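Local coordinates for putative uncharacterized protein (Chlamydia trachomatis, PDB 3K29) that is a putative YscO homologue that probably acts as a type III secretion chaperone and associates with copies of itself, at residues A[3-8]-A[128-132]; A[42-46]-A[90-94]; A[49-53]-A[83-87]. All coordinates share one frame; numbering follows the deposited sequence. Where two conformers were deposited one is given.

Interaction 1 of 3, residues A[3-8]-A[128-132]; sequences VRYPLE and HKEEW
Tyr5 and Lys129 bring the two backbones closest, their CA atoms 6.3 Å apart, where the non-helical residues 3-7 run up to the flank of helix 70-160; a type I beta turn from Tyr5 to Glu8, closed by the bond from Glu8 N to Tyr5 O, then leads the chain into its first helix with Leu7 at the N-cap. The Tyr5 ring, with CG anti to the backbone N (chi1 179°), reaches across to the helix and lies on it: Lys129 CA sits 3.7 Å from the ring centroid, almost on the normal, as a CH-pi contact, while Leu7 N covers the opposite face. Trp132 offers a face of its own. Tyr5 CA stands 3.7 Å from the centroid of its six-membered ring and Pro6 CD 3.5 Å from that of its five-membered ring, both on the same side of the indole. Val3 O approaches the indole edge in plane, and Val3 CG1 touches Trp132 CZ2 at 3.8 Å. The two aromatic rings are inclined at 54°. Lys129 runs its methylenes past the Tyr5 ring to a salt bridge, NZ to Glu8 OE1 at 3.2 Å, met on the syn side of the carboxylate but tilted out of its plane. The N-terminal segment is thus laid against helix 70-160 just before helix 8-66 sets off antiparallel to it.

Interaction 2 of 3, residues A[42-46]-A[90-94]; sequences RESER and EEEKV
Arg46 packs against Glu90, Glu91 and Val94 in an antiparallel helical hairpin, the segments' axes 8.8 Å apart and at 168°. Its CB lies 3.8 Å from Val94 CG2, and its CG is the same distance from Glu90 CB. CD comes next, 3.4 Å from Glu91 OE2. Bends at chi2 and chi3 then turn the guanidinium so that one face looks on Val94 CG2 and its edge on the Glu91 carboxylate. NE and NH2 hydrogen-bond just beyond the two segments, leaving NH1 for Glu91. This tip atom donates to Glu91 OE1 at 2.9 Å (N-H...O 151°), a salt bridge in the guanidinium plane, on the syn side of the carboxylate but tilted from its plane, the two groups being turned 52° apart. Val94, the buried residue here, lays CG2 against Arg42 O and CB as well. Glu90 also forms a salt bridge with Lys93 on its own helix, OE2 to NZ at 2.8 Å. Two waters join Glu90 to Arg42: one accepts from Arg42 NH2 and Lys93 NZ and donates to Glu90 OE1; the other accepts from Arg42 NE and donates both to Arg42 O and, at 2.6 Å, to Glu90 OE1.

Interaction 3 of 3, residues A[49-53]-A[83-87]; sequences VKNHY and VAIQL
Tyr53 and His52 are the flat groups here, and both rings are met obliquely. Val83 CG1, Ala84 CB and Leu87 CD2 all come to the Tyr53 ring from one side of its plane. The ring leans on Ala84 along the side that carries CD1 and CE1, with CE1 3.5 Å from Ala84 CB, and the same methyl also lies against Tyr53 OH. At the CD2 side of the ring, Tyr53 CD2 touches Leu87 CD2 at 3.8 Å, the two side chains crossing at about a right angle. A chi1 of -177° swings the Tyr53 ring away from its own backbone N and over to the facing helix, and its CB rests 3.7 Å from Val83 CG1. His52 borders the same valine: its CD2 is 4.0 Å from Val83 CG1, and Val83 CG2 lies near NE2.

One turn earlier, Val49 turns CG1 to residues 86 and 87, while its CG2 packs on Glu90. Val49 CG1 is 3.6 Å from Leu87 N and 3.8 Å from Gln86 CB. Leu87 in turn sends CD1 to Lys50 CB, also at 3.8 Å, so the aliphatic start of the lysine flanks the apolar strip. No hydrogen bond crosses between the segments; carbon contacts carry the interface. Packing continues in both directions along helix 70-160, from Tyr53 to Ile80 and from Val49 to the aliphatic part of Glu90. With axes 9.2 Å apart and crossing at -157°, the contact is consistent with the coiled coil predicted for residues 18-52, here as the two arms of an antiparallel helical hairpin.

Helix 70-160 is common to all three contacts. Interactions 2 and 3 join it to helix 8-66 toward the connecting turn, whereas interaction 1 lays the residues leading into helix 8-66 on it at the open end. Along the chain they are nested: interaction 3 lies inside the loop closed by interaction 2, and both inside that closed by interaction 1. Interactions 2 and 3 have centres about 10 Å apart and touch directly, Glu90 CG meeting Val49 CG2 at 3.8 Å. Interaction 1 lies across the chain's centre, its own centre about 58 Å from that of interaction 2 and 68 Å from that of interaction 3, consistent with a long, thin molecule.

Interaction 1 of 3, residues A[3-8]-A[128-132]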
loop_
_atom_site.group_PDB
_atom_site.type_symbol
_atom_site.label_atom_id
_atom_site.label_comp_id
_atom_site.label_asym_id
_atom_site.label_seq_id
_atom_site.Cartn_x
_atom_site.Cartn_y
_atom_site.Cartn_z
ATOM N N VAL A 3 -32.543 -21.859 -2.682
ATOM C CA VAL A 3 -32.006 -21.127 -3.843
ATOM C C VAL A 3 -31.092 -19.973 -3.381
ATOM O O VAL A 3 -31.567 -18.913 -2.954
ATOM C CB VAL A 3 -33.137 -20.548 -4.750
ATOM C CG1 VAL A 3 -32.552 -19.942 -6.048
ATOM C CG2 VAL A 3 -34.249 -21.603 -5.025
ATOM N N ARG A 4 -29.785 -20.205 -3.465
ATOM C CA ARG A 4 -28.768 -19.218 -3.137
ATOM C C ARG A 4 -28.287 -18.507 -4.409
ATOM O O ARG A 4 -28.577 -18.939 -5.525
ATOM C CB ARG A 4 -27.587 -19.923 -2.469
ATOM C CG ARG A 4 -27.973 -21.055 -1.536
ATOM C CD ARG A 4 -28.199 -20.563 -0.125
ATOM N NE ARG A 4 -28.344 -21.684 0.794
ATOM C CZ ARG A 4 -28.454 -21.576 2.117
ATOM N NH1 ARG A 4 -28.429 -20.383 2.705
ATOM N NH2 ARG A 4 -28.588 -22.674 2.854
ATOM N N TYR A 5 -27.530 -17.431 -4.240
ATOM C CA TYR A 5 -27.016 -16.657 -5.362
ATOM C C TYR A 5 -26.122 -17.505 -6.270
ATOM O O TYR A 5 -25.192 -18.134 -5.778
ATOM C CB TYR A 5 -26.235 -15.452 -4.832
ATOM C CG TYR A 5 -25.636 -14.583 -5.897
ATOM C CD1 TYR A 5 -26.388 -14.159 -6.986
ATOM C CD2 TYR A 5 -24.312 -14.171 -5.811
ATOM C CE1 TYR A 5 -25.837 -13.360 -7.970
ATOM C CE2 TYR A 5 -23.750 -13.359 -6.777
ATOM C CZ TYR A 5 -24.524 -12.965 -7.864
ATOM O OH TYR A 5 -23.966 -12.156 -8.840
ATOM N N PRO A 6 -26.403 -17.537 -7.593
ATOM C CA PRO A 6 -25.650 -18.446 -8.483
ATOM C C PRO A 6 -24.161 -18.133 -8.519
ATOM O O PRO A 6 -23.331 -19.009 -8.794
ATOM C CB PRO A 6 -26.272 -18.158 -9.853
ATOM C CG PRO A 6 -27.651 -17.801 -9.541
ATOM C CD PRO A 6 -27.547 -16.937 -8.307
ATOM N N LEU A 7 -23.826 -16.874 -8.261
ATOM C CA LEU A 7 -22.449 -16.450 -8.350
ATOM C C LEU A 7 -21.848 -16.229 -6.942
ATOM O O LEU A 7 -20.873 -15.496 -6.751
ATOM C CB LEU A 7 -22.302 -15.236 -9.291
ATOM C CG LEU A 7 -22.561 -15.435 -10.795
ATOM C CD1 LEU A 7 -22.397 -14.099 -11.502
ATOM C CD2 LEU A 7 -21.612 -16.443 -11.404
ATOM N N GLU A 8 -22.423 -16.922 -5.964
ATOM C CA GLU A 8 -21.867 -16.921 -4.622
ATOM C C GLU A 8 -20.358 -17.264 -4.613
ATOM O O GLU A 8 -19.582 -16.605 -3.914
ATOM C CB GLU A 8 -22.648 -17.848 -3.698
ATOM C CG GLU A 8 -22.364 -17.568 -2.245
ATOM C CD GLU A 8 -22.757 -16.157 -1.821
ATOM O OE1 GLU A 8 -23.565 -15.496 -2.515
ATOM O OE2 GLU A 8 -22.256 -15.709 -0.769
ATOM N N HIS A 128 -24.654 -7.047 -7.762
ATOM C CA HIS A 128 -25.380 -7.997 -8.623
ATOM C C HIS A 128 -26.088 -9.098 -7.831
ATOM O O HIS A 128 -27.112 -9.606 -8.284
ATOM C CB HIS A 128 -24.501 -8.616 -9.716
ATOM C CG HIS A 128 -23.961 -7.630 -10.697
ATOM N ND1 HIS A 128 -24.487 -6.367 -10.851
ATOM C CD2 HIS A 128 -22.938 -7.724 -11.581
ATOM C CE1 HIS A 128 -23.808 -5.720 -11.780
ATOM N NE2 HIS A 128 -22.863 -6.520 -12.241
ATOM N N LYS A 129 -25.523 -9.487 -6.682
ATOM C CA LYS A 129 -26.175 -10.412 -5.738
ATOM C C LYS A 129 -27.441 -9.799 -5.154
ATOM O O LYS A 129 -28.477 -10.465 -4.997
ATOM C CB LYS A 129 -25.224 -10.788 -4.602
ATOM C CG LYS A 129 -25.937 -11.290 -3.398
ATOM C CD LYS A 129 -25.147 -12.345 -2.730
ATOM C CE LYS A 129 -25.941 -12.912 -1.603
ATOM N NZ LYS A 129 -24.969 -13.408 -0.619
ATOM N N GLU A 130 -27.333 -8.520 -4.810
ATOM C CA GLU A 130 -28.453 -7.779 -4.326
ATOM C C GLU A 130 -29.561 -7.745 -5.373
ATOM O O GLU A 130 -30.724 -7.995 -5.057
ATOM C CB GLU A 130 -28.016 -6.365 -3.985
ATOM C CG GLU A 130 -28.918 -5.689 -3.028
ATOM C CD GLU A 130 -28.322 -4.378 -2.565
ATOM O OE1 GLU A 130 -27.949 -4.304 -1.371
ATOM O OE2 GLU A 130 -28.201 -3.444 -3.401
ATOM N N GLU A 131 -29.198 -7.449 -6.618
ATOM C CA GLU A 131 -30.197 -7.337 -7.683
ATOM C C GLU A 131 -30.739 -8.694 -8.126
ATOM O O GLU A 131 -31.894 -8.778 -8.520
ATOM C CB GLU A 131 -29.663 -6.561 -8.877
ATOM C CG GLU A 131 -29.321 -5.132 -8.544
ATOM C CD GLU A 131 -28.446 -4.508 -9.588
ATOM O OE1 GLU A 131 -27.855 -5.278 -10.386
ATOM O OE2 GLU A 131 -28.345 -3.251 -9.611
ATOM N N TRP A 132 -29.921 -9.744 -8.052
ATOM C CA TRP A 132 -30.411 -11.110 -8.312
ATOM C C TRP A 132 -31.454 -11.487 -7.257
ATOM O O TRP A 132 -32.534 -11.967 -7.581
ATOM C CB TRP A 132 -29.278 -12.136 -8.296
ATOM C CG TRP A 132 -29.806 -13.548 -8.154
ATOM C CD1 TRP A 132 -30.187 -14.389 -9.166
ATOM C CD2 TRP A 132 -30.047 -14.259 -6.919
ATOM N NE1 TRP A 132 -30.661 -15.564 -8.643
ATOM C CE2 TRP A 132 -30.587 -15.519 -7.269
ATOM C CE3 TRP A 132 -29.860 -13.945 -5.550
ATOM C CZ2 TRP A 132 -30.922 -16.489 -6.305
ATOM C CZ3 TRP A 132 -30.221 -14.889 -4.572
ATOM C CH2 TRP A 132 -30.731 -16.161 -4.965
#

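Interaction 2 of 3, residues A[42-46]-A[90-94]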
loop_
_atom_site.group_PDB
_atom_site.type_symbol
_atom_site.label_atom_id
_atom_site.label_comp_id
_atom_site.label_asym_id
_atom_site.label_seq_id
_atom_site.Cartn_x
_atom_site.Cartn_y
_atom_site.Cartn_z
ATOM N N ARG A 42 21.937 5.423 6.998
ATOM C CA ARG A 42 22.871 6.038 6.041
ATOM C C ARG A 42 23.097 7.495 6.331
ATOM O O ARG A 42 24.208 7.968 6.299
ATOM C CB ARG A 42 22.407 5.859 4.595
ATOM C CG ARG A 42 22.173 4.393 4.204
ATOM C CD ARG A 42 23.431 3.622 3.840
ATOM N NE ARG A 42 24.507 3.709 4.814
ATOM C CZ ARG A 42 24.618 2.967 5.921
ATOM N NH1 ARG A 42 23.679 2.067 6.216
ATOM N NH2 ARG A 42 25.672 3.152 6.746
ATOM N N GLU A 43 22.030 8.219 6.596
ATOM C CA GLU A 43 22.113 9.654 6.862
ATOM C C GLU A 43 22.849 9.924 8.172
ATOM O O GLU A 43 23.555 10.923 8.311
ATOM C CB GLU A 43 20.707 10.254 6.854
ATOM C CG GLU A 43 20.255 10.526 5.431
ATOM C CD GLU A 43 18.776 10.844 5.301
ATOM O OE1 GLU A 43 18.027 10.589 6.249
ATOM O OE2 GLU A 43 18.359 11.345 4.238
ATOM N N SER A 44 22.744 8.984 9.094
ATOM C CA SER A 44 23.411 9.092 10.388
ATOM C C SER A 44 24.919 8.924 10.178
ATOM O O SER A 44 25.752 9.747 10.624
ATOM C CB SER A 44 22.873 8.026 11.312
ATOM O OG SER A 44 23.743 7.818 12.390
ATOM N N GLU A 45 25.268 7.893 9.423
ATOM C CA GLU A 45 26.677 7.631 9.135
ATOM C C GLU A 45 27.284 8.764 8.340
ATOM O O GLU A 45 28.452 9.152 8.561
ATOM C CB GLU A 45 26.835 6.273 8.422
ATOM C CG GLU A 45 26.626 5.079 9.352
ATOM C CD GLU A 45 27.510 5.146 10.617
ATOM O OE1 GLU A 45 28.699 5.499 10.502
ATOM O OE2 GLU A 45 27.016 4.843 11.728
ATOM N N ARG A 46 26.494 9.330 7.431
ATOM C CA ARG A 46 26.952 10.476 6.639
ATOM C C ARG A 46 27.178 11.698 7.564
ATOM O O ARG A 46 28.177 12.420 7.431
ATOM C CB ARG A 46 25.943 10.851 5.559
ATOM C CG ARG A 46 26.398 11.975 4.610
ATOM C CD ARG A 46 25.859 13.385 4.979
ATOM N NE ARG A 46 24.548 13.360 5.646
ATOM C CZ ARG A 46 23.366 13.378 5.017
ATOM N NH1 ARG A 46 23.307 13.430 3.692
ATOM N NH2 ARG A 46 22.228 13.341 5.714
ATOM N N GLU A 90 29.981 8.891 1.423
ATOM C CA GLU A 90 28.802 8.701 2.266
ATOM C C GLU A 90 27.559 9.278 1.605
ATOM O O GLU A 90 26.504 8.662 1.705
ATOM C CB GLU A 90 28.973 9.376 3.640
ATOM C CG GLU A 90 30.033 8.721 4.487
ATOM C CD GLU A 90 29.718 7.290 4.802
ATOM O OE1 GLU A 90 28.531 6.944 4.930
ATOM O OE2 GLU A 90 30.660 6.493 4.934
ATOM N N GLU A 91 27.664 10.460 0.984
ATOM C CA GLU A 91 26.543 11.046 0.251
ATOM C C GLU A 91 26.053 10.132 -0.880
ATOM O O GLU A 91 24.862 10.087 -1.170
ATOM C CB GLU A 91 26.892 12.400 -0.377
ATOM C CG GLU A 91 27.405 13.458 0.587
ATOM C CD GLU A 91 26.301 14.105 1.444
ATOM O OE1 GLU A 91 25.109 13.677 1.394
ATOM O OE2 GLU A 91 26.652 15.064 2.172
ATOM N N GLU A 92 26.985 9.466 -1.560
ATOM C CA GLU A 92 26.597 8.458 -2.532
ATOM C C GLU A 92 25.783 7.317 -1.881
ATOM O O GLU A 92 24.703 6.968 -2.388
ATOM C CB GLU A 92 27.817 7.936 -3.325
ATOM C CG GLU A 92 27.403 7.052 -4.511
ATOM C CD GLU A 92 26.287 7.715 -5.350
ATOM O OE1 GLU A 92 26.545 8.841 -5.860
ATOM O OE2 GLU A 92 25.152 7.139 -5.481
ATOM N N LYS A 93 26.283 6.760 -0.774
ATOM C CA LYS A 93 25.542 5.759 -0.025
ATOM C C LYS A 93 24.124 6.204 0.357
ATOM O O LYS A 93 23.186 5.376 0.291
ATOM C CB LYS A 93 26.275 5.348 1.240
ATOM C CG LYS A 93 27.366 4.338 1.022
ATOM C CD LYS A 93 27.978 3.995 2.408
ATOM C CE LYS A 93 29.480 3.929 2.331
ATOM N NZ LYS A 93 30.169 4.028 3.668
ATOM N N VAL A 94 23.986 7.480 0.778
ATOM C CA VAL A 94 22.703 8.071 1.092
ATOM C C VAL A 94 21.819 8.101 -0.174
ATOM O O VAL A 94 20.644 7.754 -0.111
ATOM C CB VAL A 94 22.850 9.480 1.716
ATOM C CG1 VAL A 94 21.505 10.276 1.689
ATOM C CG2 VAL A 94 23.381 9.368 3.128
HETATM O O HOH W 1 25.970 6.535 4.444
HETATM O O HOH W 2 28.215 4.296 6.028
#

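Interaction 3 of 3, residues A[49-53]-A[83-87]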
loop_
_atom_site.group_PDB
_atom_site.type_symbol
_atom_site.label_atom_id
_atom_site.label_comp_id
_atom_site.label_asym_id
_atom_site.label_seq_id
_atom_site.Cartn_x
_atom_site.Cartn_y
_atom_site.Cartn_z
ATOM N N VAL A 49 30.580 11.614 9.497
ATOM C CA VAL A 49 31.678 12.050 8.605
ATOM C C VAL A 49 31.585 13.540 8.327
ATOM O O VAL A 49 32.587 14.222 8.387
ATOM C CB VAL A 49 31.734 11.217 7.257
ATOM C CG1 VAL A 49 32.957 11.660 6.407
ATOM C CG2 VAL A 49 31.961 9.775 7.607
ATOM N N LYS A 50 30.374 14.045 8.053
ATOM C CA LYS A 50 30.190 15.477 7.810
ATOM C C LYS A 50 30.621 16.300 9.045
ATOM O O LYS A 50 31.241 17.377 8.924
ATOM C CB LYS A 50 28.732 15.772 7.455
ATOM C CG LYS A 50 28.510 17.104 6.785
ATOM C CD LYS A 50 26.989 17.462 6.739
ATOM C CE LYS A 50 26.734 18.633 5.798
ATOM N NZ LYS A 50 25.825 19.733 6.355
ATOM N N ASN A 51 30.320 15.791 10.231
ATOM C CA ASN A 51 30.725 16.511 11.433
ATOM C C ASN A 51 32.226 16.471 11.659
ATOM O O ASN A 51 32.818 17.456 12.073
ATOM C CB ASN A 51 29.897 16.046 12.642
ATOM C CG ASN A 51 28.464 16.546 12.553
ATOM O OD1 ASN A 51 28.231 17.690 12.163
ATOM N ND2 ASN A 51 27.506 15.697 12.875
ATOM N N HIS A 52 32.831 15.330 11.358
ATOM C CA HIS A 52 34.251 15.178 11.489
ATOM C C HIS A 52 34.933 16.182 10.565
ATOM O O HIS A 52 35.978 16.786 10.900
ATOM C CB HIS A 52 34.611 13.675 11.213
ATOM C CG HIS A 52 36.078 13.379 11.276
ATOM N ND1 HIS A 52 36.895 13.860 12.278
ATOM C CD2 HIS A 52 36.876 12.640 10.472
ATOM C CE1 HIS A 52 38.135 13.442 12.086
ATOM N NE2 HIS A 52 38.147 12.690 10.999
ATOM N N TYR A 53 34.317 16.416 9.402
ATOM C CA TYR A 53 34.913 17.285 8.361
ATOM C C TYR A 53 34.843 18.705 8.874
ATOM O O TYR A 53 35.817 19.467 8.861
ATOM C CB TYR A 53 34.099 17.104 7.073
ATOM C CG TYR A 53 34.555 17.826 5.838
ATOM C CD1 TYR A 53 35.861 17.715 5.359
ATOM C CD2 TYR A 53 33.635 18.511 5.067
ATOM C CE1 TYR A 53 36.239 18.353 4.164
ATOM C CE2 TYR A 53 33.986 19.164 3.910
ATOM C CZ TYR A 53 35.291 19.094 3.468
ATOM O OH TYR A 53 35.597 19.753 2.311
ATOM N N VAL A 83 39.141 13.637 4.182
ATOM C CA VAL A 83 37.820 13.552 4.795
ATOM C C VAL A 83 36.745 13.964 3.796
ATOM O O VAL A 83 35.663 13.405 3.807
ATOM C CB VAL A 83 37.742 14.409 6.114
ATOM C CG1 VAL A 83 36.400 14.203 6.786
ATOM C CG2 VAL A 83 38.815 13.940 7.055
ATOM N N ALA A 84 37.024 14.976 2.979
ATOM C CA ALA A 84 36.095 15.448 1.965
ATOM C C ALA A 84 35.646 14.320 1.018
ATOM O O ALA A 84 34.479 14.231 0.642
ATOM C CB ALA A 84 36.708 16.529 1.202
ATOM N N ILE A 85 36.576 13.448 0.640
ATOM C CA ILE A 85 36.268 12.302 -0.226
ATOM C C ILE A 85 35.471 11.272 0.585
ATOM O O ILE A 85 34.538 10.701 0.078
ATOM C CB ILE A 85 37.583 11.680 -0.808
ATOM C CG1 ILE A 85 38.279 12.677 -1.732
ATOM C CG2 ILE A 85 37.334 10.310 -1.577
ATOM C CD1 ILE A 85 39.729 12.270 -2.081
ATOM N N GLN A 86 35.813 11.038 1.842
ATOM C CA GLN A 86 34.977 10.138 2.617
ATOM C C GLN A 86 33.547 10.656 2.653
ATOM O O GLN A 86 32.591 9.853 2.590
ATOM C CB GLN A 86 35.431 9.990 4.057
ATOM C CG GLN A 86 36.859 9.577 4.256
ATOM C CD GLN A 86 37.238 9.607 5.745
ATOM O OE1 GLN A 86 36.464 9.121 6.592
ATOM N NE2 GLN A 86 38.395 10.181 6.071
ATOM N N LEU A 87 33.394 11.978 2.836
ATOM C CA LEU A 87 32.065 12.575 2.863
ATOM C C LEU A 87 31.305 12.353 1.529
ATOM O O LEU A 87 30.142 11.927 1.570
ATOM C CB LEU A 87 32.117 14.082 3.228
ATOM C CG LEU A 87 30.764 14.795 3.245
ATOM C CD1 LEU A 87 29.779 13.997 4.283
ATOM C CD2 LEU A 87 30.954 16.284 3.664
#